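Long-range contacts in tail fiber protein (Acinetobacter phage AM24, PDB 5W5P), which is a trimeric phage tailspike that probably binds, and may degrade, the capsular polysaccharide of its Acinetobacter baumannii host: residues Thr426-Ala431 with Pro443-Glu448; Ile476-Ile481 with Thr533-Ala538; Thr493-Ile498 with Lys516-Val521; Met605-Leu610 with Gly618-Thr623. All coordinates share one frame; numbering follows the deposited sequence.

Contact 1: residues Thr426-Ala431 with Pro443-Glu448; sequences TQFGNA and PKLHTE
Gln427 and Pro443 are joined by an amide that has to turn back to reach its partner. The CB of Gln427 leaves the backbone pointing away from 443-448; with CG set between the backbone N and the carbonyl carbon (chi1 56°), a bend at chi2 (90°) swings the chain round. CG and CD both stand 4.1 Å from Pro443 O. At the tip, NE2 donates to Pro443 O at 3.1 Å, with the acceptor lying close to the amide plane. The other end of the amide is fixed too, since OE1 accepts from Asn430 ND2 at 3.1 Å; with both ends bonded, the group has a defined rotation. Glu448 makes the second direct link: Gly429 N donates to its OE2 at 3.0 Å in a nearly straight bond (174°), while OE1 forms a salt bridge with Lys444 NZ. Between these clamps a water donates to Gln427 O (2.7 Å) and accepts from Leu445 N (2.8 Å). Leu445 CD2 approaches Phe428 CD2 obliquely, 3.9 Å away. Strand 427-428 pairs in parallel with strand 407-409, near the end of the beta-helix-like stack, whereas 443-448 leads into strand 451-461; Thr426 of the second subunit packs on Phe428 and Leu445.

Contact 2: residues Ile476-Ile481 with Thr533-Ala538; sequences IDTNLI and TDVYVA
A beta-sandwich-like packing of two antiparallel sheets brings Thr478 and Val535 together: strand 470-477 belongs to one sheet, strand 535-546 forms an outer strand, within this chain, of the other, and no direct hydrogen bond joins the two segments. Val535 is the central residue of the contact. Its CG2 methyl lies 3.6 Å from Thr478 CB and 3.7 Å from Ile481 CG2, so one branch meets both the end of the strand and the start of helix 479-483. The Val535 and Thr478 side chains lie alongside with opposed directions, whereas Ile481 meets Val535 at a slant, its CG2 also 4.0 Å from Val535 CG1. Two residues further along strand 535-546, and so on the same face, Val537 CG2 touches Thr478 CG2 at 4.0 Å; its other methyl, CG1, lies 4.3 Å from Ile476 CD1. The chain turns from strand to helix through an Asx turn, in which Asn479 N donates to Asp477 OD1 at 3.1 Å, approaching from above the carboxylate plane. Across that turn Thr478 and Ile481 both face the same valine. Val521 of the neighbouring strand packs on both Val535 and Ile481, and Leu519 on Ile476, extending the apolar layer. Thr478 brings a polar atom into it. With chi1 at 68° its methyl is set beside the backbone N, toward Val537, while OG1 takes the other branch and bonds to Thr576 O. The same OG1 accepts from a water at 2.8 Å, and that water in turn accepts from Val535 N at 2.9 Å.

Contact 3: residues Thr493-Ile498 with Lys516-Val521; sequences TADMNI and KVSLVV
Met496, a selenomethionine, runs its side chain slantwise over the hairpin so that SE rests 3.8 Å from Leu519 CD1, two residues along the strand from its own cross-strand partner. That partner, Val517, meets it at the root, CB to CB at 3.8 Å, and Val517 CG2 continues the apolar row to Ile498 CD1 at 4.0 Å. Underneath, the backbones form an antiparallel ladder. Met496 and Val517 are a hydrogen-bonded pair, with Met496 N to Val517 O at 2.8 Å and Val517 N to Met496 O at 3.0 Å; in the Ala494-Leu519 pair, Leu519 N gives a firm bond to Ala494 O, but the return bond is weak. The other face is mostly polar, apart from Val520 beside Thr493. Lys516 folds back through two successive bends (chi2 -62°, chi3 -63°), bringing NZ to Asn497 OD1 at 2.7 Å, in the carbonyl plane on a lone pair. NZ also forms a salt bridge with Asp495 of the second subunit, while this chain's Asp495 OD1 pairs with Lys516 of the third and its OD2 with Tyr608 OH. Strand 598-608 flanks 492-503, strand 535-546 flanks 509-523, and strands 470-477 and 577-582 cover the apolar face.

Contact 4: residues Met605-Leu610 with Gly618-Thr623; sequences MTIYSL and GQIYPT
Ile620 projects its CG2 methyl into a notch between Met605 and Ile607: the methyl lies 3.9 Å from Met605 CE and 3.8 Å from Ile607 CG1. Its first torsion puts it there, for with CG1 anti to the backbone N (chi1 -169°) the methyl takes the position between N and the carbonyl carbon. Met605, a selenomethionine, bends at its last torsion (chi3 64°), and the bend gives it two contact surfaces. Its side chain lies roughly perpendicular to that of Ile620, with CE doing the touching, while SE lies against the Pro622 ring, nearest to CD at 3.6 Å, Met605 and the proline lying flank to flank, head to tail. These bumps and hollows belong to the interior of a beta-sandwich-like domain. Met605 and Ile607 project from strand 598-608 of one antiparallel sheet, and the C-terminal strand 621-622 lies along strand 470-477 of the other; Ile476 of that strand touches both Met605 and Ile620. End to end, the two touching parts run nearly antiparallel, 162° apart, yet no backbone-to-backbone bond joins them. Ile607 is wedged in further toward the Ser609-Gly618 end. Its CD1 comes to 3.3 Å from Ile620 O, a tight fit, and its CG2 settles on the flat backbone of Gly618, 3.8 Å from CA, where no side chain stands in the way. Beyond it the gap narrows to a polar contact: Gly618 N donates to Ser609 OG at 2.7 Å, and Arg450 O and Val616 O compete for that hydroxyl's single proton.

In the fold
Contact 1 comes first along the chain and stands apart, at the end of the beta-helix-like stack, its centre 20 Å from that of contact 4, with their nearest atoms about 7 Å apart. The other three cluster in the C-terminal domain. Contact 3 is nested inside the loop closed by contact 2, and contact 4 follows both; contacts 3 and 4 have centres 8 Å apart, contacts 2 and 4 11 Å. Strands 598-608, 492-503, 509-523 and 535-546 lie consecutively in one sheet, faced by strands 470-477 and 621-622, so the apolar sides of the three contacts adjoin between the two sheets. All four touch the third subunit, consistent with stack end and C-terminal domain both being built within the trimer.

Contact 1: residues Thr426-Ala431 with Pro443-Glu448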
loop_
_atom_site.group_PDB
_atom_site.type_symbol
_atom_site.label_atom_id
_atom_site.label_comp_id
_atom_site.label_asym_id
_atom_site.label_seq_id
_atom_site.Cartn_x
_atom_site.Cartn_y
_atom_site.Cartn_z
ATOM N N THR A 426 13.605 -15.959 -1.973
ATOM C CA THR A 426 13.858 -14.685 -2.638
ATOM C C THR A 426 13.784 -13.552 -1.625
ATOM O O THR A 426 12.774 -13.403 -0.930
ATOM C CB THR A 426 12.851 -14.430 -3.768
ATOM O OG1 THR A 426 12.836 -15.547 -4.670
ATOM C CG2 THR A 426 13.216 -13.164 -4.533
ATOM N N GLN A 427 14.844 -12.750 -1.559
ATOM C CA GLN A 427 14.888 -11.608 -0.657
ATOM C C GLN A 427 16.007 -10.668 -1.092
ATOM O O GLN A 427 17.113 -11.118 -1.410
ATOM C CB GLN A 427 15.096 -12.053 0.796
ATOM C CG GLN A 427 16.339 -12.897 1.023
ATOM C CD GLN A 427 17.554 -12.051 1.359
ATOM O OE1 GLN A 427 17.435 -10.995 1.986
ATOM N NE2 GLN A 427 18.731 -12.501 0.926
ATOM N N PHE A 428 15.716 -9.368 -1.100
ATOM C CA PHE A 428 16.723 -8.372 -1.443
ATOM C C PHE A 428 16.367 -7.051 -0.774
ATOM O O PHE A 428 15.220 -6.819 -0.381
ATOM C CB PHE A 428 16.853 -8.192 -2.961
ATOM C CG PHE A 428 15.570 -7.794 -3.641
ATOM C CD1 PHE A 428 15.199 -6.460 -3.735
ATOM C CD2 PHE A 428 14.736 -8.756 -4.188
ATOM C CE1 PHE A 428 14.013 -6.092 -4.360
ATOM C CE2 PHE A 428 13.556 -8.396 -4.813
ATOM C CZ PHE A 428 13.193 -7.062 -4.898
ATOM N N GLY A 429 17.377 -6.191 -0.644
ATOM C CA GLY A 429 17.182 -4.875 -0.070
ATOM C C GLY A 429 16.967 -4.837 1.426
ATOM O O GLY A 429 16.676 -3.764 1.965
ATOM N N ASN A 430 17.104 -5.963 2.116
ATOM C CA ASN A 430 16.854 -6.013 3.549
ATOM C C ASN A 430 18.093 -5.606 4.334
ATOM O O ASN A 430 19.232 -5.795 3.886
ATOM C CB ASN A 430 16.417 -7.419 3.968
ATOM C CG ASN A 430 15.126 -7.851 3.296
ATOM O OD1 ASN A 430 14.044 -7.331 3.598
ATOM N ND2 ASN A 430 15.233 -8.802 2.375
ATOM N N ALA A 431 17.864 -5.064 5.529
ATOM C CA ALA A 431 18.932 -4.622 6.413
ATOM C C ALA A 431 18.955 -5.486 7.666
ATOM O O ALA A 431 17.918 -5.682 8.305
ATOM C CB ALA A 431 18.760 -3.155 6.788
ATOM N N PRO A 443 19.202 -17.519 -0.379
ATOM C CA PRO A 443 19.946 -17.091 -1.569
ATOM C C PRO A 443 20.137 -15.582 -1.592
ATOM O O PRO A 443 19.319 -14.817 -1.077
ATOM C CB PRO A 443 19.061 -17.560 -2.734
ATOM C CG PRO A 443 18.222 -18.659 -2.161
ATOM C CD PRO A 443 17.984 -18.275 -0.727
ATOM N N LYS A 444 21.251 -15.161 -2.184
ATOM C CA LYS A 444 21.556 -13.754 -2.401
ATOM C C LYS A 444 21.363 -13.440 -3.878
ATOM O O LYS A 444 21.952 -14.108 -4.734
ATOM C CB LYS A 444 22.987 -13.427 -1.960
ATOM C CG LYS A 444 23.428 -12.002 -2.282
ATOM C CD LYS A 444 24.931 -11.803 -2.100
ATOM C CE LYS A 444 25.269 -11.353 -0.685
ATOM N NZ LYS A 444 24.762 -9.970 -0.413
ATOM N N LEU A 445 20.525 -12.446 -4.173
ATOM C CA LEU A 445 20.273 -12.063 -5.558
ATOM C C LEU A 445 21.572 -11.647 -6.239
ATOM O O LEU A 445 22.444 -11.032 -5.619
ATOM C CB LEU A 445 19.251 -10.924 -5.613
ATOM C CG LEU A 445 18.444 -10.761 -6.907
ATOM C CD1 LEU A 445 17.654 -12.021 -7.218
ATOM C CD2 LEU A 445 17.517 -9.553 -6.824
ATOM N N HIS A 446 21.700 -11.989 -7.527
ATOM C CA HIS A 446 22.956 -11.751 -8.238
ATOM C C HIS A 446 23.283 -10.269 -8.335
ATOM O O HIS A 446 24.458 -9.900 -8.445
ATOM C CB HIS A 446 22.913 -12.376 -9.637
ATOM C CG HIS A 446 22.049 -11.638 -10.613
ATOM N ND1 HIS A 446 22.480 -10.518 -11.292
ATOM C CD2 HIS A 446 20.786 -11.873 -11.040
ATOM C CE1 HIS A 446 21.517 -10.089 -12.085
ATOM N NE2 HIS A 446 20.478 -10.895 -11.953
ATOM N N THR A 447 22.260 -9.410 -8.293
ATOM C CA THR A 447 22.486 -7.969 -8.355
ATOM C C THR A 447 23.308 -7.479 -7.169
ATOM O O THR A 447 24.168 -6.605 -7.321
ATOM C CB THR A 447 21.146 -7.238 -8.410
ATOM O OG1 THR A 447 20.337 -7.663 -7.307
ATOM C CG2 THR A 447 20.421 -7.551 -9.713
ATOM N N GLU A 448 23.055 -8.024 -5.977
ATOM C CA GLU A 448 23.819 -7.639 -4.794
ATOM C C GLU A 448 25.252 -8.159 -4.842
ATOM O O GLU A 448 26.097 -7.695 -4.067
ATOM C CB GLU A 448 23.101 -8.133 -3.536
ATOM C CG GLU A 448 21.676 -7.578 -3.404
ATOM C CD GLU A 448 21.059 -7.798 -2.034
ATOM O OE1 GLU A 448 21.558 -8.648 -1.265
ATOM O OE2 GLU A 448 20.067 -7.109 -1.725
HETATM O O HOH W 1 19.792 -10.905 -1.965
HETATM O O HOH W 2 17.042 -14.323 -2.352
#

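Contact 2: residues Ile476-Ile481 with Thr533-Ala538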
loop_
_atom_site.group_PDB
_atom_site.type_symbol
_atom_site.label_atom_id
_atom_site.label_comp_id
_atom_site.label_asym_id
_atom_site.label_seq_id
_atom_site.Cartn_x
_atom_site.Cartn_y
_atom_site.Cartn_z
ATOM N N ILE A 476 31.489 -6.487 -29.359
ATOM C CA ILE A 476 31.284 -5.796 -28.097
ATOM C C ILE A 476 31.947 -4.428 -28.191
ATOM O O ILE A 476 32.836 -4.196 -29.016
ATOM C CB ILE A 476 31.835 -6.596 -26.899
ATOM C CG1 ILE A 476 33.359 -6.683 -26.970
ATOM C CG2 ILE A 476 31.216 -7.992 -26.857
ATOM C CD1 ILE A 476 33.969 -7.530 -25.879
ATOM N N ASP A 477 31.502 -3.509 -27.336
ATOM C CA ASP A 477 32.015 -2.145 -27.339
ATOM C C ASP A 477 32.466 -1.746 -25.943
ATOM O O ASP A 477 31.863 -2.145 -24.942
ATOM C CB ASP A 477 30.965 -1.153 -27.851
ATOM C CG ASP A 477 31.585 0.052 -28.533
ATOM O OD1 ASP A 477 32.705 0.450 -28.149
ATOM O OD2 ASP A 477 30.952 0.599 -29.460
ATOM N N THR A 478 33.535 -0.953 -25.887
ATOM C CA THR A 478 34.094 -0.460 -24.634
ATOM C C THR A 478 33.966 1.052 -24.497
ATOM O O THR A 478 34.510 1.627 -23.545
ATOM C CB THR A 478 35.568 -0.865 -24.514
ATOM O OG1 THR A 478 36.341 -0.165 -25.499
ATOM C CG2 THR A 478 35.731 -2.362 -24.724
ATOM N N ASN A 479 33.253 1.706 -25.419
ATOM C CA ASN A 479 33.234 3.166 -25.457
ATOM C C ASN A 479 32.620 3.757 -24.192
ATOM O O ASN A 479 33.037 4.827 -23.735
ATOM C CB ASN A 479 32.479 3.645 -26.697
ATOM C CG ASN A 479 30.996 3.305 -26.654
ATOM O OD1 ASN A 479 30.614 2.188 -26.303
ATOM N ND2 ASN A 479 30.153 4.272 -27.006
ATOM N N LEU A 480 31.628 3.080 -23.615
ATOM C CA LEU A 480 31.017 3.581 -22.389
ATOM C C LEU A 480 31.871 3.278 -21.163
ATOM O O LEU A 480 31.812 4.022 -20.178
ATOM C CB LEU A 480 29.610 3.002 -22.237
ATOM C CG LEU A 480 28.707 3.366 -23.420
ATOM C CD1 LEU A 480 27.306 2.839 -23.227
ATOM C CD2 LEU A 480 28.688 4.872 -23.650
ATOM N N ILE A 481 32.671 2.207 -21.202
ATOM C CA ILE A 481 33.656 1.980 -20.147
ATOM C C ILE A 481 34.652 3.129 -20.104
ATOM O O ILE A 481 34.954 3.674 -19.036
ATOM C CB ILE A 481 34.370 0.632 -20.350
ATOM C CG1 ILE A 481 33.371 -0.524 -20.319
ATOM C CG2 ILE A 481 35.430 0.429 -19.283
ATOM C CD1 ILE A 481 34.031 -1.883 -20.486
ATOM N N THR A 533 42.278 6.666 -21.614
ATOM C CA THR A 533 40.920 6.193 -21.381
ATOM C C THR A 533 40.638 4.856 -22.050
ATOM O O THR A 533 39.648 4.205 -21.701
ATOM C CB THR A 533 39.898 7.216 -21.881
ATOM O OG1 THR A 533 40.040 7.379 -23.298
ATOM C CG2 THR A 533 40.086 8.556 -21.187
ATOM N N ASP A 534 41.467 4.443 -23.009
ATOM C CA ASP A 534 41.251 3.171 -23.685
ATOM C C ASP A 534 41.336 2.022 -22.690
ATOM O O ASP A 534 42.183 2.014 -21.794
ATOM C CB ASP A 534 42.284 2.968 -24.799
ATOM C CG ASP A 534 42.257 4.075 -25.841
ATOM O OD1 ASP A 534 41.225 4.767 -25.962
ATOM O OD2 ASP A 534 43.272 4.249 -26.546
ATOM N N VAL A 535 40.444 1.048 -22.844
ATOM C CA VAL A 535 40.473 -0.176 -22.055
ATOM C C VAL A 535 40.547 -1.359 -23.011
ATOM O O VAL A 535 39.938 -1.341 -24.086
ATOM C CB VAL A 535 39.250 -0.294 -21.122
ATOM C CG1 VAL A 535 39.381 0.692 -19.965
ATOM C CG2 VAL A 535 37.959 -0.074 -21.897
ATOM N N TYR A 536 41.291 -2.384 -22.619
ATOM C CA TYR A 536 41.619 -3.485 -23.508
ATOM C C TYR A 536 40.928 -4.765 -23.058
ATOM O O TYR A 536 40.637 -4.953 -21.873
ATOM C CB TYR A 536 43.134 -3.677 -23.575
ATOM C CG TYR A 536 43.872 -2.366 -23.740
ATOM C CD1 TYR A 536 43.967 -1.755 -24.987
ATOM C CD2 TYR A 536 44.457 -1.728 -22.651
ATOM C CE1 TYR A 536 44.632 -0.551 -25.150
ATOM C CE2 TYR A 536 45.124 -0.521 -22.805
ATOM C CZ TYR A 536 45.207 0.062 -24.060
ATOM O OH TYR A 536 45.867 1.260 -24.229
ATOM N N VAL A 537 40.660 -5.639 -24.028
ATOM C CA VAL A 537 39.932 -6.880 -23.809
ATOM C C VAL A 537 40.802 -8.049 -24.246
ATOM O O VAL A 537 41.450 -7.997 -25.298
ATOM C CB VAL A 537 38.591 -6.892 -24.573
ATOM C CG1 VAL A 537 37.936 -8.267 -24.496
ATOM C CG2 VAL A 537 37.657 -5.813 -24.041
ATOM N N ALA A 538 40.816 -9.103 -23.433
ATOM C CA ALA A 538 41.356 -10.400 -23.813
ATOM C C ALA A 538 40.242 -11.430 -23.703
ATOM O O ALA A 538 39.559 -11.500 -22.676
ATOM C CB ALA A 538 42.542 -10.792 -22.932
HETATM O O HOH W 3 38.410 1.658 -24.885
#

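Contact 3: residues Thr493-Ile498 with Lys516-Val521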
loop_
_atom_site.group_PDB
_atom_site.type_symbol
_atom_site.label_atom_id
_atom_site.label_comp_id
_atom_site.label_asym_id
_atom_site.label_seq_id
_atom_site.Cartn_x
_atom_site.Cartn_y
_atom_site.Cartn_z
ATOM N N THR A 493 35.091 -8.184 -15.631
ATOM C CA THR A 493 35.166 -9.445 -16.349
ATOM C C THR A 493 33.752 -9.884 -16.698
ATOM O O THR A 493 32.771 -9.363 -16.155
ATOM C CB THR A 493 35.883 -10.528 -15.534
ATOM O OG1 THR A 493 35.248 -10.685 -14.260
ATOM C CG2 THR A 493 37.338 -10.143 -15.328
ATOM N N ALA A 494 33.649 -10.843 -17.616
ATOM C CA ALA A 494 32.347 -11.208 -18.155
ATOM C C ALA A 494 32.438 -12.536 -18.890
ATOM O O ALA A 494 33.507 -12.943 -19.357
ATOM C CB ALA A 494 31.809 -10.123 -19.095
ATOM N N ASP A 495 31.289 -13.202 -18.985
ATOM C CA ASP A 495 31.087 -14.373 -19.823
ATOM C C ASP A 495 30.221 -13.999 -21.021
ATOM O O ASP A 495 29.448 -13.041 -20.979
ATOM C CB ASP A 495 30.416 -15.510 -19.042
ATOM C CG ASP A 495 31.282 -16.044 -17.918
ATOM O OD1 ASP A 495 32.506 -15.786 -17.917
ATOM O OD2 ASP A 495 30.731 -16.727 -17.028
HETATM N N MSE A 496 30.354 -14.775 -22.091
HETATM C CA MSE A 496 29.560 -14.565 -23.296
HETATM C C MSE A 496 28.933 -15.867 -23.787
HETATM O O MSE A 496 29.627 -16.865 -23.987
HETATM C CB MSE A 496 30.417 -13.968 -24.410
HETATM C CG MSE A 496 30.689 -12.484 -24.292
HETATM SE SE MSE A 496 31.742 -11.831 -25.808
HETATM C CE MSE A 496 30.298 -11.501 -27.081
ATOM N N ASN A 497 27.618 -15.853 -23.974
ATOM C CA ASN A 497 26.886 -16.947 -24.609
ATOM C C ASN A 497 26.441 -16.445 -25.978
ATOM O O ASN A 497 25.498 -15.654 -26.081
ATOM C CB ASN A 497 25.698 -17.383 -23.755
ATOM C CG ASN A 497 25.039 -18.649 -24.274
ATOM O OD1 ASN A 497 25.405 -19.759 -23.881
ATOM N ND2 ASN A 497 24.066 -18.489 -25.168
ATOM N N ILE A 498 27.121 -16.898 -27.027
ATOM C CA ILE A 498 26.873 -16.422 -28.388
ATOM C C ILE A 498 26.116 -17.525 -29.120
ATOM O O ILE A 498 26.706 -18.444 -29.685
ATOM C CB ILE A 498 28.167 -16.041 -29.105
ATOM C CG1 ILE A 498 29.015 -15.120 -28.222
ATOM C CG2 ILE A 498 27.862 -15.386 -30.448
ATOM C CD1 ILE A 498 30.409 -14.897 -28.751
ATOM N N LYS A 516 31.065 -20.267 -25.882
ATOM C CA LYS A 516 31.248 -19.759 -24.529
ATOM C C LYS A 516 32.586 -19.032 -24.468
ATOM O O LYS A 516 33.639 -19.645 -24.684
ATOM C CB LYS A 516 31.197 -20.897 -23.509
ATOM C CG LYS A 516 30.027 -21.853 -23.701
ATOM C CD LYS A 516 28.695 -21.146 -23.534
ATOM C CE LYS A 516 28.541 -20.604 -22.118
ATOM N NZ LYS A 516 27.193 -20.010 -21.855
ATOM N N VAL A 517 32.543 -17.732 -24.184
ATOM C CA VAL A 517 33.729 -16.882 -24.165
ATOM C C VAL A 517 33.870 -16.258 -22.784
ATOM O O VAL A 517 32.870 -15.947 -22.130
ATOM C CB VAL A 517 33.655 -15.790 -25.256
ATOM C CG1 VAL A 517 34.897 -14.917 -25.231
ATOM C CG2 VAL A 517 33.488 -16.426 -26.627
ATOM N N SER A 518 35.115 -16.083 -22.344
ATOM C CA SER A 518 35.436 -15.377 -21.111
ATOM C C SER A 518 36.294 -14.162 -21.444
ATOM O O SER A 518 37.171 -14.231 -22.312
ATOM C CB SER A 518 36.166 -16.300 -20.126
ATOM O OG SER A 518 36.092 -15.807 -18.800
ATOM N N LEU A 519 36.035 -13.044 -20.759
ATOM C CA LEU A 519 36.686 -11.772 -21.045
ATOM C C LEU A 519 37.264 -11.155 -19.781
ATOM O O LEU A 519 36.752 -11.359 -18.677
ATOM C CB LEU A 519 35.716 -10.749 -21.654
ATOM C CG LEU A 519 34.820 -11.174 -22.806
ATOM C CD1 LEU A 519 33.850 -10.061 -23.139
ATOM C CD2 LEU A 519 35.674 -11.504 -23.996
ATOM N N VAL A 520 38.314 -10.359 -19.964
ATOM C CA VAL A 520 38.815 -9.460 -18.933
ATOM C C VAL A 520 39.032 -8.095 -19.578
ATOM O O VAL A 520 39.577 -8.006 -20.682
ATOM C CB VAL A 520 40.114 -9.988 -18.287
ATOM C CG1 VAL A 520 41.126 -10.394 -19.355
ATOM C CG2 VAL A 520 40.702 -8.960 -17.328
ATOM N N VAL A 521 38.573 -7.036 -18.910
ATOM C CA VAL A 521 38.686 -5.667 -19.405
ATOM C C VAL A 521 39.503 -4.863 -18.401
ATOM O O VAL A 521 39.173 -4.841 -17.210
ATOM C CB VAL A 521 37.299 -5.025 -19.622
ATOM C CG1 VAL A 521 37.416 -3.761 -20.465
ATOM C CG2 VAL A 521 36.344 -6.017 -20.271
HETATM O O HOH W 4 34.863 -14.450 -16.936
#

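Contact 4: residues Met605-Leu610 with Gly618-Thr623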
loop_
_atom_site.group_PDB
_atom_site.type_symbol
_atom_site.label_atom_id
_atom_site.label_comp_id
_atom_site.label_asym_id
_atom_site.label_seq_id
_atom_site.Cartn_x
_atom_site.Cartn_y
_atom_site.Cartn_z
HETATM N N MSE A 605 25.291 -11.816 -22.242
HETATM C CA MSE A 605 26.487 -11.671 -21.421
HETATM C C MSE A 605 26.182 -11.717 -19.925
HETATM O O MSE A 605 25.139 -11.240 -19.480
HETATM C CB MSE A 605 27.205 -10.365 -21.766
HETATM C CG MSE A 605 27.755 -10.326 -23.189
HETATM SE SE MSE A 605 28.864 -8.752 -23.557
HETATM C CE MSE A 605 30.314 -9.122 -22.301
ATOM N N THR A 606 27.097 -12.313 -19.166
ATOM C CA THR A 606 27.067 -12.335 -17.703
ATOM C C THR A 606 28.281 -11.539 -17.232
ATOM O O THR A 606 29.406 -12.045 -17.272
ATOM C CB THR A 606 27.105 -13.771 -17.163
ATOM O OG1 THR A 606 26.049 -14.549 -17.744
ATOM C CG2 THR A 606 26.966 -13.786 -15.646
ATOM N N ILE A 607 28.071 -10.298 -16.794
ATOM C CA ILE A 607 29.165 -9.392 -16.445
ATOM C C ILE A 607 29.395 -9.424 -14.939
ATOM O O ILE A 607 28.459 -9.234 -14.153
ATOM C CB ILE A 607 28.877 -7.958 -16.923
ATOM C CG1 ILE A 607 28.704 -7.927 -18.444
ATOM C CG2 ILE A 607 29.984 -7.008 -16.474
ATOM C CD1 ILE A 607 27.690 -6.905 -18.921
ATOM N N TYR A 608 30.642 -9.655 -14.540
ATOM C CA TYR A 608 31.049 -9.628 -13.138
ATOM C C TYR A 608 31.733 -8.288 -12.890
ATOM O O TYR A 608 32.887 -8.087 -13.278
ATOM C CB TYR A 608 31.964 -10.808 -12.816
ATOM C CG TYR A 608 31.414 -12.134 -13.295
ATOM C CD1 TYR A 608 30.498 -12.851 -12.525
ATOM C CD2 TYR A 608 31.792 -12.661 -14.521
ATOM C CE1 TYR A 608 29.982 -14.058 -12.964
ATOM C CE2 TYR A 608 31.286 -13.863 -14.968
ATOM C CZ TYR A 608 30.383 -14.561 -14.190
ATOM O OH TYR A 608 29.882 -15.762 -14.645
ATOM N N SER A 609 31.020 -7.368 -12.238
ATOM C CA SER A 609 31.480 -5.988 -12.146
ATOM C C SER A 609 32.459 -5.740 -11.008
ATOM O O SER A 609 33.103 -4.686 -11.000
ATOM C CB SER A 609 30.287 -5.043 -11.992
ATOM O OG SER A 609 29.210 -5.452 -12.814
ATOM N N LEU A 610 32.589 -6.663 -10.059
ATOM C CA LEU A 610 33.468 -6.443 -8.916
ATOM C C LEU A 610 34.878 -6.122 -9.383
ATOM O O LEU A 610 35.493 -6.908 -10.108
ATOM C CB LEU A 610 33.479 -7.673 -8.011
ATOM C CG LEU A 610 34.196 -7.500 -6.669
ATOM C CD1 LEU A 610 33.587 -6.359 -5.879
ATOM C CD2 LEU A 610 34.146 -8.788 -5.865
ATOM N N GLY A 618 29.341 -3.512 -14.705
ATOM C CA GLY A 618 30.331 -3.331 -15.749
ATOM C C GLY A 618 29.728 -2.842 -17.054
ATOM O O GLY A 618 28.717 -3.372 -17.522
ATOM N N GLN A 619 30.347 -1.835 -17.662
ATOM C CA GLN A 619 29.767 -1.160 -18.813
ATOM C C GLN A 619 30.197 -1.768 -20.153
ATOM O O GLN A 619 30.010 -1.131 -21.196
ATOM C CB GLN A 619 30.106 0.333 -18.767
ATOM C CG GLN A 619 29.350 1.100 -17.686
ATOM C CD GLN A 619 27.855 0.796 -17.675
ATOM O OE1 GLN A 619 27.095 1.289 -18.515
ATOM N NE2 GLN A 619 27.430 -0.017 -16.718
ATOM N N ILE A 620 30.775 -2.973 -20.149
ATOM C CA ILE A 620 30.917 -3.728 -21.391
ATOM C C ILE A 620 29.541 -4.224 -21.821
ATOM O O ILE A 620 28.694 -4.564 -20.983
ATOM C CB ILE A 620 31.909 -4.893 -21.220
ATOM C CG1 ILE A 620 32.254 -5.517 -22.575
ATOM C CG2 ILE A 620 31.354 -5.962 -20.283
ATOM C CD1 ILE A 620 33.383 -4.809 -23.295
ATOM N N TYR A 621 29.298 -4.250 -23.131
ATOM C CA TYR A 621 27.983 -4.630 -23.634
ATOM C C TYR A 621 28.122 -5.142 -25.059
ATOM O O TYR A 621 29.039 -4.724 -25.775
ATOM C CB TYR A 621 27.000 -3.446 -23.584
ATOM C CG TYR A 621 27.346 -2.301 -24.510
ATOM C CD1 TYR A 621 28.242 -1.319 -24.118
ATOM C CD2 TYR A 621 26.773 -2.199 -25.772
ATOM C CE1 TYR A 621 28.560 -0.265 -24.954
ATOM C CE2 TYR A 621 27.091 -1.151 -26.621
ATOM C CZ TYR A 621 27.984 -0.185 -26.204
ATOM O OH TYR A 621 28.303 0.865 -27.036
ATOM N N PRO A 622 27.234 -6.036 -25.498
ATOM C CA PRO A 622 27.260 -6.495 -26.890
ATOM C C PRO A 622 26.465 -5.567 -27.792
ATOM O O PRO A 622 25.427 -5.024 -27.412
ATOM C CB PRO A 622 26.602 -7.878 -26.799
ATOM C CG PRO A 622 25.616 -7.730 -25.678
ATOM C CD PRO A 622 26.180 -6.708 -24.715
ATOM N N THR A 623 26.968 -5.381 -29.008
ATOM C CA THR A 623 26.340 -4.473 -29.963
ATOM C C THR A 623 25.336 -5.203 -30.844
ATOM O O THR A 623 25.232 -6.428 -30.800
ATOM C CB THR A 623 27.378 -3.789 -30.860
ATOM O OG1 THR A 623 27.881 -4.735 -31.811
ATOM C CG2 THR A 623 28.524 -3.254 -30.027
ATOM O OXT THR A 623 24.607 -4.580 -31.616
#